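Local atomic coordinates of restriction endonuclease (PDB entry 4F0P), a protein that probably cleaves DNA with a PD-(D/E)XK-type nuclease domain, under the direction of an N-terminal domain of the PUA clan that probably recognises DNA. Residues L64-N69 / A86-P91; H96-W101 / G279-A284; H109-Y114 / G258-V263. One frame throughout, in Å; residues are numbered along the deposited sequence.

Contact 1 (L64-N69 / A86-P91)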
loop_
_atom_site.group_PDB
_atom_site.type_symbol
_atom_site.label_atom_id
_atom_site.label_comp_id
_atom_site.label_asym_id
_atom_site.label_seq_id
_atom_site.Cartn_x
_atom_site.Cartn_y
_atom_site.Cartn_z
ATOM N N LEU B 64 19.909 -33.423 21.089
ATOM C CA LEU B 64 19.216 -32.838 19.952
ATOM C C LEU B 64 18.501 -33.925 19.159
ATOM O O LEU B 64 18.932 -34.304 18.070
ATOM C CB LEU B 64 20.198 -32.085 19.051
ATOM C CG LEU B 64 19.594 -31.202 17.955
ATOM C CD1 LEU B 64 18.872 -30.011 18.563
ATOM C CD2 LEU B 64 20.661 -30.747 16.975
ATOM N N GLU B 65 17.414 -34.438 19.721
ATOM C CA GLU B 65 16.593 -35.409 19.014
ATOM C C GLU B 65 15.670 -34.683 18.046
ATOM O O GLU B 65 15.560 -33.457 18.086
ATOM C CB GLU B 65 15.784 -36.258 19.997
ATOM C CG GLU B 65 16.643 -37.087 20.936
ATOM C CD GLU B 65 17.657 -37.939 20.196
ATOM O OE1 GLU B 65 18.835 -37.959 20.614
ATOM O OE2 GLU B 65 17.278 -38.588 19.197
ATOM N N ALA B 66 15.020 -35.443 17.171
ATOM C CA ALA B 66 14.095 -34.867 16.206
ATOM C C ALA B 66 12.956 -34.153 16.923
ATOM O O ALA B 66 12.281 -34.735 17.775
ATOM C CB ALA B 66 13.553 -35.944 15.281
ATOM N N GLY B 67 12.759 -32.883 16.586
ATOM C CA GLY B 67 11.687 -32.102 17.169
ATOM C C GLY B 67 12.159 -31.110 18.214
ATOM O O GLY B 67 13.102 -30.349 17.989
ATOM N N ILE B 68 11.499 -31.129 19.366
ATOM C CA ILE B 68 11.753 -30.157 20.421
ATOM C C ILE B 68 12.489 -30.788 21.600
ATOM O O ILE B 68 12.079 -31.827 22.115
ATOM C CB ILE B 68 10.433 -29.537 20.913
ATOM C CG1 ILE B 68 9.600 -29.056 19.720
ATOM C CG2 ILE B 68 10.700 -28.405 21.896
ATOM C CD1 ILE B 68 8.180 -28.675 20.071
ATOM N N ASN B 69 13.579 -30.152 22.022
ATOM C CA ASN B 69 14.377 -30.646 23.140
ATOM C C ASN B 69 14.597 -29.587 24.219
ATOM O O ASN B 69 14.597 -28.388 23.936
ATOM C CB ASN B 69 15.727 -31.165 22.641
ATOM C CG ASN B 69 15.586 -32.309 21.658
ATOM O OD1 ASN B 69 15.496 -33.472 22.052
ATOM N ND2 ASN B 69 15.568 -31.985 20.370
ATOM N N ALA B 86 16.144 -26.536 22.326
ATOM C CA ALA B 86 16.806 -26.892 21.077
ATOM C C ALA B 86 15.852 -27.561 20.094
ATOM O O ALA B 86 15.402 -28.686 20.314
ATOM C CB ALA B 86 18.009 -27.784 21.349
ATOM N N ILE B 87 15.553 -26.855 19.010
ATOM C CA ILE B 87 14.669 -27.363 17.969
ATOM C C ILE B 87 15.480 -28.016 16.852
ATOM O O ILE B 87 16.499 -27.476 16.418
ATOM C CB ILE B 87 13.784 -26.228 17.383
ATOM C CG1 ILE B 87 12.488 -26.081 18.184
ATOM C CG2 ILE B 87 13.456 -26.476 15.916
ATOM C CD1 ILE B 87 12.650 -25.346 19.487
ATOM N N ARG B 88 15.036 -29.186 16.402
ATOM C CA ARG B 88 15.622 -29.801 15.219
ATOM C C ARG B 88 14.562 -29.983 14.138
ATOM O O ARG B 88 13.547 -30.646 14.356
ATOM C CB ARG B 88 16.281 -31.141 15.551
ATOM C CG ARG B 88 17.380 -31.533 14.571
ATOM C CD ARG B 88 18.030 -32.858 14.934
ATOM N NE ARG B 88 17.211 -34.000 14.536
ATOM C CZ ARG B 88 17.586 -35.269 14.668
ATOM N NH1 ARG B 88 18.770 -35.561 15.191
ATOM N NH2 ARG B 88 16.778 -36.245 14.277
ATOM N N SER B 89 14.799 -29.386 12.974
ATOM C CA SER B 89 13.873 -29.505 11.851
ATOM C C SER B 89 14.301 -30.627 10.911
ATOM O O SER B 89 15.379 -30.581 10.320
ATOM C CB SER B 89 13.786 -28.192 11.074
ATOM O OG SER B 89 12.678 -28.202 10.188
ATOM N N SER B 90 13.435 -31.623 10.770
ATOM C CA SER B 90 13.753 -32.842 10.030
ATOM C C SER B 90 14.094 -32.675 8.542
ATOM O O SER B 90 15.104 -33.211 8.087
ATOM C CB SER B 90 12.636 -33.884 10.197
ATOM N N PRO B 91 13.264 -31.949 7.773
ATOM C CA PRO B 91 13.470 -32.163 6.340
ATOM C C PRO B 91 14.091 -31.016 5.526
ATOM O O PRO B 91 14.002 -29.840 5.883
ATOM C CB PRO B 91 12.042 -32.436 5.859
ATOM C CG PRO B 91 11.170 -31.567 6.793
ATOM C CD PRO B 91 12.012 -31.213 8.017
#
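The guanidinium of Arg-88 lies with one face against the peptide joining Glu-65 to Ala-66. The carbonyl carbon C of Glu-65 sits over the centre of that face, and the N of Ala-66 stands above it nearer the rim, while the Ala-66 methyl CB reaches NH2 of Arg-88 at 3.4 Å. In the other flat group, the amide of Asn-69, ND2 gives a hydrogen bond of 2.7 Å to Glu-65 O, in the amide plane, and a weak one of 3.3 Å to Ala-86 O across the contact. OD1 accepts a weak bond from Glu-65 N; both ends of the amide thus engage the backbone of Glu-65, just before strand 67-69.

With CG of Arg-88 opposite its backbone N (chi1 -155°) the chain leaves the sheet beside Leu-64, and the bend at chi3 of Arg-88 (78°) then swings the guanidinium over the loop. On the way, CD of Arg-88 meets CG of Leu-64 at 3.8 Å, the two side chains crossing at a slant. A second branch of the leucine, CD1, rests on CB of Ala-86 at 3.7 Å.

Beneath these groups runs an antiparallel ladder. Gly-67 and Arg-88 form one hydrogen-bonded pair, in which Arg-88 N donates to Gly-67 O (2.8 Å, N-H...O 170°), and Asn-69 with Ala-86 forms the next. Between them Ile-68 and Ile-87 turn to the opposite face of the sheet, where both touch Tyr-114.

The chemistry is therefore apolar on the isoleucine side; on the other, the Asn-69 amide and the Arg-88 guanidinium sit next to the apolar Leu-64 and Ala-86. OE2 of Glu-65, 5.2 Å from NH1 of Arg-88, makes no direct ion pair, yet it would probably favour the charged guanidinium.

Contact 2 (H96-W101 / G279-A284)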
loop_
_atom_site.group_PDB
_atom_site.type_symbol
_atom_site.label_atom_id
_atom_site.label_comp_id
_atom_site.label_asym_id
_atom_site.label_seq_id
_atom_site.Cartn_x
_atom_site.Cartn_y
_atom_site.Cartn_z
ATOM N N HIS B 96 10.427 -31.114 -2.781
ATOM C CA HIS B 96 9.670 -32.365 -2.860
ATOM C C HIS B 96 8.755 -32.595 -1.660
ATOM O O HIS B 96 8.396 -33.732 -1.354
ATOM C CB HIS B 96 10.609 -33.564 -3.042
ATOM C CG HIS B 96 11.354 -33.560 -4.342
ATOM N ND1 HIS B 96 12.348 -32.650 -4.629
ATOM C CD2 HIS B 96 11.250 -34.359 -5.431
ATOM C CE1 HIS B 96 12.824 -32.886 -5.839
ATOM N NE2 HIS B 96 12.175 -33.919 -6.347
ATOM N N GLU B 97 8.376 -31.511 -0.991
ATOM C CA GLU B 97 7.496 -31.587 0.171
ATOM C C GLU B 97 6.097 -32.065 -0.201
ATOM O O GLU B 97 5.519 -31.624 -1.196
ATOM C CB GLU B 97 7.412 -30.231 0.877
ATOM C CG GLU B 97 8.650 -29.863 1.684
ATOM C CD GLU B 97 8.776 -30.654 2.979
ATOM O OE1 GLU B 97 7.807 -31.342 3.369
ATOM O OE2 GLU B 97 9.853 -30.581 3.612
ATOM N N THR B 98 5.564 -32.975 0.608
ATOM C CA THR B 98 4.215 -33.481 0.408
ATOM C C THR B 98 3.286 -32.922 1.479
ATOM O O THR B 98 2.076 -32.819 1.276
ATOM C CB THR B 98 4.184 -35.019 0.447
ATOM O OG1 THR B 98 4.748 -35.478 1.682
ATOM C CG2 THR B 98 4.984 -35.592 -0.712
ATOM N N ASN B 99 3.868 -32.558 2.618
ATOM C CA ASN B 99 3.117 -31.967 3.718
ATOM C C ASN B 99 3.091 -30.444 3.623
ATOM O O ASN B 99 4.131 -29.793 3.742
ATOM C CB ASN B 99 3.713 -32.399 5.059
ATOM C CG ASN B 99 2.960 -31.830 6.247
ATOM O OD1 ASN B 99 1.760 -31.562 6.170
ATOM N ND2 ASN B 99 3.665 -31.642 7.358
ATOM N N PRO B 100 1.898 -29.871 3.404
ATOM C CA PRO B 100 1.730 -28.419 3.255
ATOM C C PRO B 100 2.135 -27.648 4.509
ATOM O O PRO B 100 2.508 -26.479 4.415
ATOM C CB PRO B 100 0.225 -28.265 3.004
ATOM C CG PRO B 100 -0.220 -29.596 2.493
ATOM C CD PRO B 100 0.631 -30.596 3.209
ATOM N N TRP B 101 2.061 -28.296 5.667
ATOM C CA TRP B 101 2.409 -27.642 6.924
ATOM C C TRP B 101 3.800 -28.024 7.408
ATOM O O TRP B 101 3.989 -28.387 8.571
ATOM C CB TRP B 101 1.370 -27.951 7.998
ATOM C CG TRP B 101 0.022 -27.412 7.669
ATOM C CD1 TRP B 101 -0.461 -26.173 7.968
ATOM C CD2 TRP B 101 -1.023 -28.092 6.964
ATOM N NE1 TRP B 101 -1.744 -26.040 7.498
ATOM C CE2 TRP B 101 -2.113 -27.204 6.878
ATOM C CE3 TRP B 101 -1.142 -29.366 6.400
ATOM C CZ2 TRP B 101 -3.308 -27.550 6.251
ATOM C CZ3 TRP B 101 -2.330 -29.707 5.779
ATOM C CH2 TRP B 101 -3.397 -28.802 5.709
ATOM N N GLY B 279 9.929 -33.886 -10.088
ATOM C CA GLY B 279 9.825 -35.134 -9.353
ATOM C C GLY B 279 9.054 -34.980 -8.055
ATOM O O GLY B 279 8.881 -35.942 -7.307
ATOM N N SER B 280 8.587 -33.764 -7.792
ATOM C CA SER B 280 7.862 -33.469 -6.560
ATOM C C SER B 280 6.351 -33.570 -6.744
ATOM O O SER B 280 5.847 -33.521 -7.867
ATOM C CB SER B 280 8.224 -32.074 -6.052
ATOM O OG SER B 280 7.940 -31.085 -7.025
ATOM N N ALA B 281 5.637 -33.712 -5.632
ATOM C CA ALA B 281 4.179 -33.735 -5.654
ATOM C C ALA B 281 3.657 -32.368 -6.072
ATOM O O ALA B 281 2.649 -32.256 -6.775
ATOM C CB ALA B 281 3.635 -34.115 -4.283
ATOM N N GLU B 282 4.364 -31.331 -5.636
ATOM C CA GLU B 282 3.999 -29.955 -5.936
ATOM C C GLU B 282 4.052 -29.685 -7.438
ATOM O O GLU B 282 3.218 -28.954 -7.982
ATOM C CB GLU B 282 4.931 -29.003 -5.186
ATOM C CG GLU B 282 4.569 -27.539 -5.314
ATOM C CD GLU B 282 5.365 -26.668 -4.365
ATOM O OE1 GLU B 282 5.188 -26.814 -3.135
ATOM O OE2 GLU B 282 6.173 -25.846 -4.849
ATOM N N ALA B 283 5.034 -30.289 -8.103
ATOM C CA ALA B 283 5.171 -30.164 -9.550
ATOM C C ALA B 283 4.002 -30.839 -10.259
ATOM O O ALA B 283 3.515 -30.348 -11.279
ATOM C CB ALA B 283 6.492 -30.755 -10.013
ATOM N N ALA B 284 3.557 -31.966 -9.711
ATOM C CA ALA B 284 2.402 -32.676 -10.246
ATOM C C ALA B 284 1.152 -31.816 -10.103
ATOM O O ALA B 284 0.321 -31.742 -11.014
ATOM C CB ALA B 284 2.219 -34.007 -9.533
#
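His-96 presents one face of its imidazole to Ser-280, and the way the two side chains are turned sets the character of the contact. The serine CB lies over that face but toward its rim, 4.1 Å from the ring centroid and 24° off the normal, which makes a CH-pi contact. The same carbon comes within 3.5 Å of His-96 CA. At the edge of the ring, close to its plane, CD2 meets Gly-279 O at 3.4 Å. A single ring is thus lined on its face by a methylene group and along its edge by a carbonyl.

Both ring nitrogens have partners beyond the two segments: ND1 is hydrogen-bonded to Lys-93 O and NE2, weakly, to Ser-278 O. Such bonds would hold the rotation of the ring about CB-CG.

Ser-280 shows how one residue can serve two purposes. Its CB faces the histidine, whereas OG, set between the backbone N and the carbonyl carbon by chi1 of 58°, points into the start of the helix. There it accepts a hydrogen bond of 3.2 Å from Ala-283 N, as an N-cap should, and it is also hydrogen-bonded to Ala-277 O. Further along, the touching becomes slight and mostly apolar: CG2 of Thr-98 meets CB of Ala-281 at 4.1 Å, methyl to methyl.

The contact brings the loop between strands 85-89 and 104-106 up to the first turn of helix 281-292. Helix 411-425 lies beside both partners. Its Arg-419 touches Ala-281 and donates from NH2 to Thr-98 O, Ala-416 packs on Glu-282, and Gln-423 with Ala-424 receives Trp-101, so the loop rests on two helices at once.

Contact 3 (H109-Y114 / G258-V263)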
loop_
_atom_site.group_PDB
_atom_site.type_symbol
_atom_site.label_atom_id
_atom_site.label_comp_id
_atom_site.label_asym_id
_atom_site.label_seq_id
_atom_site.Cartn_x
_atom_site.Cartn_y
_atom_site.Cartn_z
ATOM N N HIS B 109 15.628 -13.064 6.202
ATOM C CA HIS B 109 14.768 -12.051 6.798
ATOM C C HIS B 109 14.507 -12.368 8.263
ATOM O O HIS B 109 13.613 -11.792 8.884
ATOM C CB HIS B 109 13.454 -11.943 6.028
ATOM C CG HIS B 109 13.632 -11.562 4.591
ATOM N ND1 HIS B 109 13.873 -12.488 3.601
ATOM C CD2 HIS B 109 13.619 -10.354 3.982
ATOM C CE1 HIS B 109 13.992 -11.867 2.441
ATOM N NE2 HIS B 109 13.843 -10.572 2.644
ATOM N N GLY B 110 15.297 -13.290 8.804
ATOM C CA GLY B 110 15.232 -13.638 10.212
ATOM C C GLY B 110 13.887 -14.173 10.658
ATOM O O GLY B 110 13.461 -13.930 11.788
ATOM N N HIS B 111 13.215 -14.900 9.771
ATOM C CA HIS B 111 11.912 -15.472 10.092
ATOM C C HIS B 111 11.877 -16.980 9.896
ATOM O O HIS B 111 12.375 -17.497 8.895
ATOM C CB HIS B 111 10.812 -14.833 9.246
ATOM C CG HIS B 111 9.446 -15.380 9.523
ATOM N ND1 HIS B 111 8.782 -15.157 10.712
ATOM C CD2 HIS B 111 8.622 -16.148 8.772
ATOM C CE1 HIS B 111 7.607 -15.759 10.678
ATOM N NE2 HIS B 111 7.485 -16.368 9.512
ATOM N N VAL B 112 11.287 -17.682 10.859
ATOM C CA VAL B 112 11.073 -19.119 10.728
ATOM C C VAL B 112 9.661 -19.503 11.159
ATOM O O VAL B 112 9.253 -19.241 12.289
ATOM C CB VAL B 112 12.088 -19.936 11.554
ATOM C CG1 VAL B 112 11.760 -21.420 11.477
ATOM C CG2 VAL B 112 13.507 -19.677 11.074
ATOM N N ARG B 113 8.913 -20.115 10.248
ATOM C CA ARG B 113 7.599 -20.649 10.572
ATOM C C ARG B 113 7.755 -22.080 11.061
ATOM O O ARG B 113 8.131 -22.965 10.293
ATOM C CB ARG B 113 6.687 -20.611 9.346
ATOM C CG ARG B 113 5.369 -21.343 9.533
ATOM C CD ARG B 113 4.532 -20.707 10.628
ATOM N NE ARG B 113 4.223 -19.312 10.333
ATOM C CZ ARG B 113 3.227 -18.918 9.547
ATOM N NH1 ARG B 113 2.441 -19.816 8.970
ATOM N NH2 ARG B 113 3.017 -17.625 9.334
ATOM N N TYR B 114 7.473 -22.305 12.341
ATOM C CA TYR B 114 7.670 -23.622 12.937
ATOM C C TYR B 114 6.353 -24.249 13.390
ATOM O O TYR B 114 5.379 -23.546 13.640
ATOM C CB TYR B 114 8.657 -23.543 14.106
ATOM C CG TYR B 114 9.041 -24.895 14.659
ATOM C CD1 TYR B 114 9.855 -25.755 13.932
ATOM C CD2 TYR B 114 8.584 -25.318 15.900
ATOM C CE1 TYR B 114 10.206 -26.995 14.424
ATOM C CE2 TYR B 114 8.931 -26.560 16.403
ATOM C CZ TYR B 114 9.742 -27.394 15.659
ATOM O OH TYR B 114 10.095 -28.632 16.147
ATOM N N GLY B 258 13.074 -4.766 14.868
ATOM C CA GLY B 258 14.342 -4.099 14.631
ATOM C C GLY B 258 15.566 -4.951 14.919
ATOM O O GLY B 258 16.695 -4.499 14.733
ATOM N N ILE B 259 15.349 -6.185 15.368
ATOM C CA ILE B 259 16.458 -7.065 15.727
ATOM C C ILE B 259 16.500 -8.340 14.890
ATOM O O ILE B 259 17.330 -9.218 15.130
ATOM C CB ILE B 259 16.415 -7.462 17.215
ATOM C CG1 ILE B 259 15.160 -8.285 17.510
ATOM C CG2 ILE B 259 16.485 -6.227 18.099
ATOM C CD1 ILE B 259 15.058 -8.746 18.946
ATOM N N ARG B 260 15.605 -8.444 13.914
ATOM C CA ARG B 260 15.573 -9.614 13.043
ATOM C C ARG B 260 16.823 -9.704 12.178
ATOM O O ARG B 260 17.327 -8.693 11.687
ATOM C CB ARG B 260 14.322 -9.606 12.162
ATOM C CG ARG B 260 13.054 -9.981 12.900
ATOM C CD ARG B 260 11.855 -9.996 11.972
ATOM N NE ARG B 260 10.703 -10.636 12.598
ATOM C CZ ARG B 260 10.470 -11.944 12.553
ATOM N NH1 ARG B 260 11.307 -12.744 11.909
ATOM N NH2 ARG B 260 9.403 -12.455 13.150
ATOM N N ARG B 261 17.320 -10.923 12.004
ATOM C CA ARG B 261 18.485 -11.172 11.168
ATOM C C ARG B 261 18.185 -10.815 9.718
ATOM O O ARG B 261 17.124 -11.150 9.194
ATOM C CB ARG B 261 18.901 -12.638 11.268
ATOM C CG ARG B 261 20.092 -13.007 10.408
ATOM C CD ARG B 261 20.422 -14.480 10.543
ATOM N NE ARG B 261 21.613 -14.849 9.781
ATOM C CZ ARG B 261 21.590 -15.334 8.544
ATOM N NH1 ARG B 261 20.434 -15.507 7.916
ATOM N NH2 ARG B 261 22.724 -15.643 7.932
ATOM N N ARG B 262 19.124 -10.133 9.076
ATOM C CA ARG B 262 18.954 -9.728 7.687
ATOM C C ARG B 262 20.165 -10.116 6.850
ATOM O O ARG B 262 21.305 -9.850 7.228
ATOM C CB ARG B 262 18.718 -8.220 7.596
ATOM C CG ARG B 262 18.517 -7.703 6.181
ATOM C CD ARG B 262 17.292 -8.329 5.537
ATOM N NE ARG B 262 16.803 -7.540 4.409
ATOM C CZ ARG B 262 17.179 -7.725 3.148
ATOM N NH1 ARG B 262 18.050 -8.678 2.848
ATOM N NH2 ARG B 262 16.681 -6.959 2.186
ATOM N N VAL B 263 19.910 -10.755 5.714
ATOM C CA VAL B 263 20.970 -11.083 4.772
ATOM C C VAL B 263 20.667 -10.473 3.412
ATOM O O VAL B 263 19.636 -10.766 2.805
ATOM C CB VAL B 263 21.153 -12.606 4.622
ATOM C CG1 VAL B 263 22.059 -12.926 3.438
ATOM C CG2 VAL B 263 21.720 -13.190 5.899
#
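Gly-110 lies against Arg-260 and Arg-261 at a G1 beta bulge, where Gly-110 and His-111 together face Asp-106 of the neighbouring strand 104-106. The glycine takes a positive phi of 60°, the usual conformation of the first residue of such a bulge.

Packing is close around the bulge. The CA atoms of Gly-110 and Arg-261 stand only 4.2 Å apart, and CB of Arg-261 touches Gly-110 CA at 3.9 Å. Arg-260 points its CB toward the bulge and runs extended from CG to NE, which carries its guanidinium past Gly-110 to lie alongside His-111, both side chains heading the same way. NH1 of Arg-260 sits at the edge of the imidazole, in its plane and 3.4 Å from His-111 CB, while NH2 comes to 3.7 Å from His-111 ND1. The two flat groups are turned 50° from each other, so they are not stacked. NH2 makes a salt bridge to Glu-185, which probably offsets the charge of Arg-260 although Arg-318 of the second subunit, a like charge, lies close to NH1. Arg-261, also buried, has another from its NH2 to Asp-217, and its NH1 is hydrogen-bonded to Leu-107 O.

The other flank is looser and partly exposed. The side chains of His-109 and Arg-262 approach at a distance, although each is held from outside: ND1 of His-109 is hydrogen-bonded to Asp-106 OD1, and NH2 of Arg-262 to Ile-454 O of the second subunit. That subunit reaches both flanks, its Lys-320 packing on Arg-260, while the third pairs with Val-263 in a parallel ladder. CD2 of the His-109 ring, lying over a face of the Arg-262 guanidinium toward its rim, comes no nearer to Arg-262 NE than 4.3 Å.

The three contacts grade from interior to surface. Contact 3 is buried, contact 1 partly so, and contact 2 lies at the surface, with centres about 9, 15 and 17 Å from the centre of the chain. Contacts 1 and 3 both reach one mixed sheet and meet at Tyr-114, whose ring carbon CE1 packs on Ile-87 and whose OH lies by Ile-68; contact 2 joins a loop to a helix and touches contact 1 through Pro-91 and Glu-97. Chemistry follows place: paired backbone bonds dominate contact 1, a CH-pi approach beside a helix cap marks contact 2, and contact 3 gathers arginines whose polar partners lie mostly outside its two segments, close to two other subunits.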